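Receptor-like protein kinase ANXUR1 (Arabidopsis thaliana, PDB 6FIG) is a receptor kinase involved in plant reproduction, whose tandem malectin-like ectodomain probably senses extracellular signals for an intracellular serine/threonine kinase domain. Local coordinates at residues Gln2-Ser7 / Tyr64-Lys69. Sequence-based numbering, arbitrary orientation.
Sequences QDLALS and YEIPIK. With CA (calcium ion), chain I; EDO (1,2-ethanediol), chain J.
Two beta-sheets of a malectin-like domain face each other where L4 and L6 of strand 4-7 meet I66 of strand 62-67, a compact example of how a beta-sandwich is closed by apolar side chains. The strands belong to different sheets: 4-7 pairs with 21-24 and 151-161, whereas 62-67 lies between 29-31 and 135-142. The facing backbones stay well apart, with the CA atoms of L4 and I66 separated by 8.6 Å, and side chains fill the interval.

L4 and I66 reach toward each other tip to tip. The leucine methyl CD1 comes to 3.5 Å from CG2 of I66 and to 3.9 Å from its CG1, so it meets the isoleucine where its side chain branches. In I66 the CG2 methyl stands anti to the backbone N while CG1 lies beside it (chi1 -71°); CD1 of L4 sits against both branches, closest to CG2, while the CG1 branch also carries CD1 on to within 4.3 Å of CD1 of L6. F28 packs against both leucines, and V158 and I138 touch I66, extending the buried apolar layer.

At the edge of this layer, water takes over. Two waters lie within hydrogen-bonding reach of both O of Q2 and O of P67, between the backbone carbonyls of the two segments. At the far end of strand 4-7, S7 enters a calcium site to which OG1 of T54 and the carbonyl oxygens of C8, P51 and N154 also contribute; its OG, held anti to the backbone N (chi1 -177°), binds the calcium ion at 2.6 Å.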
loop_
_atom_site.group_PDB
_atom_site.type_symbol
_atom_site.label_atom_id
_atom_site.label_comp_id
_atom_site.label_asym_id
_atom_site.label_seq_id
_atom_site.Cartn_x
_atom_site.Cartn_y
_atom_site.Cartn_z
ATOM N N GLN A 2 -7.914 6.204 -8.097
ATOM C CA GLN A 2 -7.030 5.670 -7.049
ATOM C C GLN A 2 -6.777 6.663 -5.902
ATOM O O GLN A 2 -7.115 7.855 -5.987
ATOM C CB GLN A 2 -5.680 5.204 -7.653
ATOM C CG GLN A 2 -4.732 6.296 -8.156
ATOM C CD GLN A 2 -5.049 6.794 -9.565
ATOM O OE1 GLN A 2 -5.948 6.267 -10.232
ATOM N NE2 GLN A 2 -4.314 7.813 -10.025
ATOM N N ASP A 3 -6.154 6.158 -4.838
ATOM C CA ASP A 3 -5.697 7.020 -3.748
ATOM C C ASP A 3 -4.634 7.988 -4.273
ATOM O O ASP A 3 -3.831 7.618 -5.126
ATOM C CB ASP A 3 -5.101 6.214 -2.598
ATOM C CG ASP A 3 -6.096 5.260 -1.947
ATOM O OD1 ASP A 3 -7.320 5.430 -2.097
ATOM O OD2 ASP A 3 -5.619 4.340 -1.269
ATOM N N LEU A 4 -4.671 9.218 -3.770
ATOM C CA LEU A 4 -3.759 10.288 -4.152
ATOM C C LEU A 4 -3.018 10.861 -2.971
ATOM O O LEU A 4 -3.592 11.010 -1.879
ATOM C CB LEU A 4 -4.543 11.425 -4.794
ATOM C CG LEU A 4 -5.324 11.113 -6.062
ATOM C CD1 LEU A 4 -6.016 12.375 -6.546
ATOM C CD2 LEU A 4 -4.402 10.585 -7.136
ATOM N N ALA A 5 -1.752 11.218 -3.200
ATOM C CA ALA A 5 -0.993 12.035 -2.279
ATOM C C ALA A 5 -0.377 13.122 -3.158
ATOM O O ALA A 5 0.592 12.875 -3.903
ATOM C CB ALA A 5 0.070 11.232 -1.574
ATOM N N LEU A 6 -0.989 14.302 -3.110
ATOM C CA LEU A 6 -0.628 15.421 -3.968
ATOM C C LEU A 6 0.182 16.428 -3.178
ATOM O O LEU A 6 -0.280 16.933 -2.147
ATOM C CB LEU A 6 -1.872 16.101 -4.511
ATOM C CG LEU A 6 -2.933 15.211 -5.152
ATOM C CD1 LEU A 6 -4.104 16.053 -5.615
ATOM C CD2 LEU A 6 -2.329 14.394 -6.296
ATOM N N SER A 7 1.401 16.707 -3.636
ATOM C CA SER A 7 2.192 17.762 -3.019
ATOM C C SER A 7 1.971 18.992 -3.870
ATOM O O SER A 7 2.434 19.062 -5.017
ATOM C CB SER A 7 3.675 17.421 -2.934
ATOM O OG SER A 7 4.351 18.478 -2.255
ATOM N N TYR A 64 -10.309 21.774 -6.744
ATOM C CA TYR A 64 -9.799 20.498 -7.229
ATOM C C TYR A 64 -10.971 19.547 -7.462
ATOM O O TYR A 64 -11.946 19.568 -6.704
ATOM C CB TYR A 64 -8.894 19.822 -6.214
ATOM C CG TYR A 64 -7.611 20.553 -5.915
ATOM C CD1 TYR A 64 -6.436 20.232 -6.576
ATOM C CD2 TYR A 64 -7.574 21.539 -4.966
ATOM C CE1 TYR A 64 -5.251 20.872 -6.284
ATOM C CE2 TYR A 64 -6.401 22.212 -4.671
ATOM C CZ TYR A 64 -5.240 21.865 -5.338
ATOM O OH TYR A 64 -4.081 22.515 -5.049
ATOM N N GLU A 65 -10.841 18.686 -8.464
ATOM C CA GLU A 65 -11.771 17.589 -8.690
ATOM C C GLU A 65 -10.985 16.284 -8.701
ATOM O O GLU A 65 -10.089 16.089 -9.534
ATOM C CB GLU A 65 -12.560 17.789 -9.982
ATOM C CG GLU A 65 -13.669 18.818 -9.811
ATOM C CD GLU A 65 -14.593 18.965 -11.016
ATOM O OE1 GLU A 65 -14.501 18.178 -11.979
ATOM O OE2 GLU A 65 -15.426 19.888 -10.980
ATOM N N ILE A 66 -11.315 15.395 -7.765
ATOM C CA ILE A 66 -10.580 14.155 -7.596
ATOM C C ILE A 66 -11.530 12.982 -7.840
ATOM O O ILE A 66 -12.560 12.891 -7.174
ATOM C CB ILE A 66 -9.947 14.126 -6.195
ATOM C CG1 ILE A 66 -8.790 15.153 -6.185
ATOM C CG2 ILE A 66 -9.431 12.734 -5.829
ATOM C CD1 ILE A 66 -8.256 15.457 -4.830
ATOM N N PRO A 67 -11.181 12.072 -8.770
ATOM C CA PRO A 67 -12.067 10.928 -8.980
ATOM C C PRO A 67 -12.121 10.002 -7.764
ATOM O O PRO A 67 -11.086 9.703 -7.178
ATOM C CB PRO A 67 -11.443 10.205 -10.189
ATOM C CG PRO A 67 -10.523 11.176 -10.815
ATOM C CD PRO A 67 -10.041 12.059 -9.709
ATOM N N ILE A 68 -13.329 9.575 -7.398
ATOM C CA ILE A 68 -13.549 8.674 -6.281
ATOM C C ILE A 68 -14.674 7.699 -6.606
ATOM O O ILE A 68 -15.464 7.928 -7.518
ATOM C CB ILE A 68 -13.936 9.423 -4.978
ATOM C CG1 ILE A 68 -15.090 10.410 -5.213
ATOM C CG2 ILE A 68 -12.737 10.136 -4.377
ATOM C CD1 ILE A 68 -15.758 10.899 -3.948
ATOM N N LYS A 69 -14.720 6.612 -5.846
ATOM C CA LYS A 69 -15.901 5.751 -5.815
ATOM C C LYS A 69 -16.955 6.370 -4.891
ATOM O O LYS A 69 -16.734 6.528 -3.688
ATOM C CB LYS A 69 -15.548 4.357 -5.332
ATOM C CG LYS A 69 -14.564 3.650 -6.235
ATOM C CD LYS A 69 -14.505 2.162 -5.949
ATOM C CE LYS A 69 -14.096 1.388 -7.188
ATOM N NZ LYS A 69 -14.050 -0.065 -6.883
HETATM CA CA CA I . 3.689 20.902 -1.442
HETATM C C1 EDO J . 1.518 8.843 -5.712
HETATM O O1 EDO J . 2.104 10.027 -5.164
HETATM C C2 EDO J . 0.064 8.853 -5.277
HETATM O O2 EDO J . -0.556 10.092 -5.621
HETATM O O HOH W 1 -8.302 9.653 -7.870
HETATM O O HOH W 2 -9.024 9.234 -4.765
#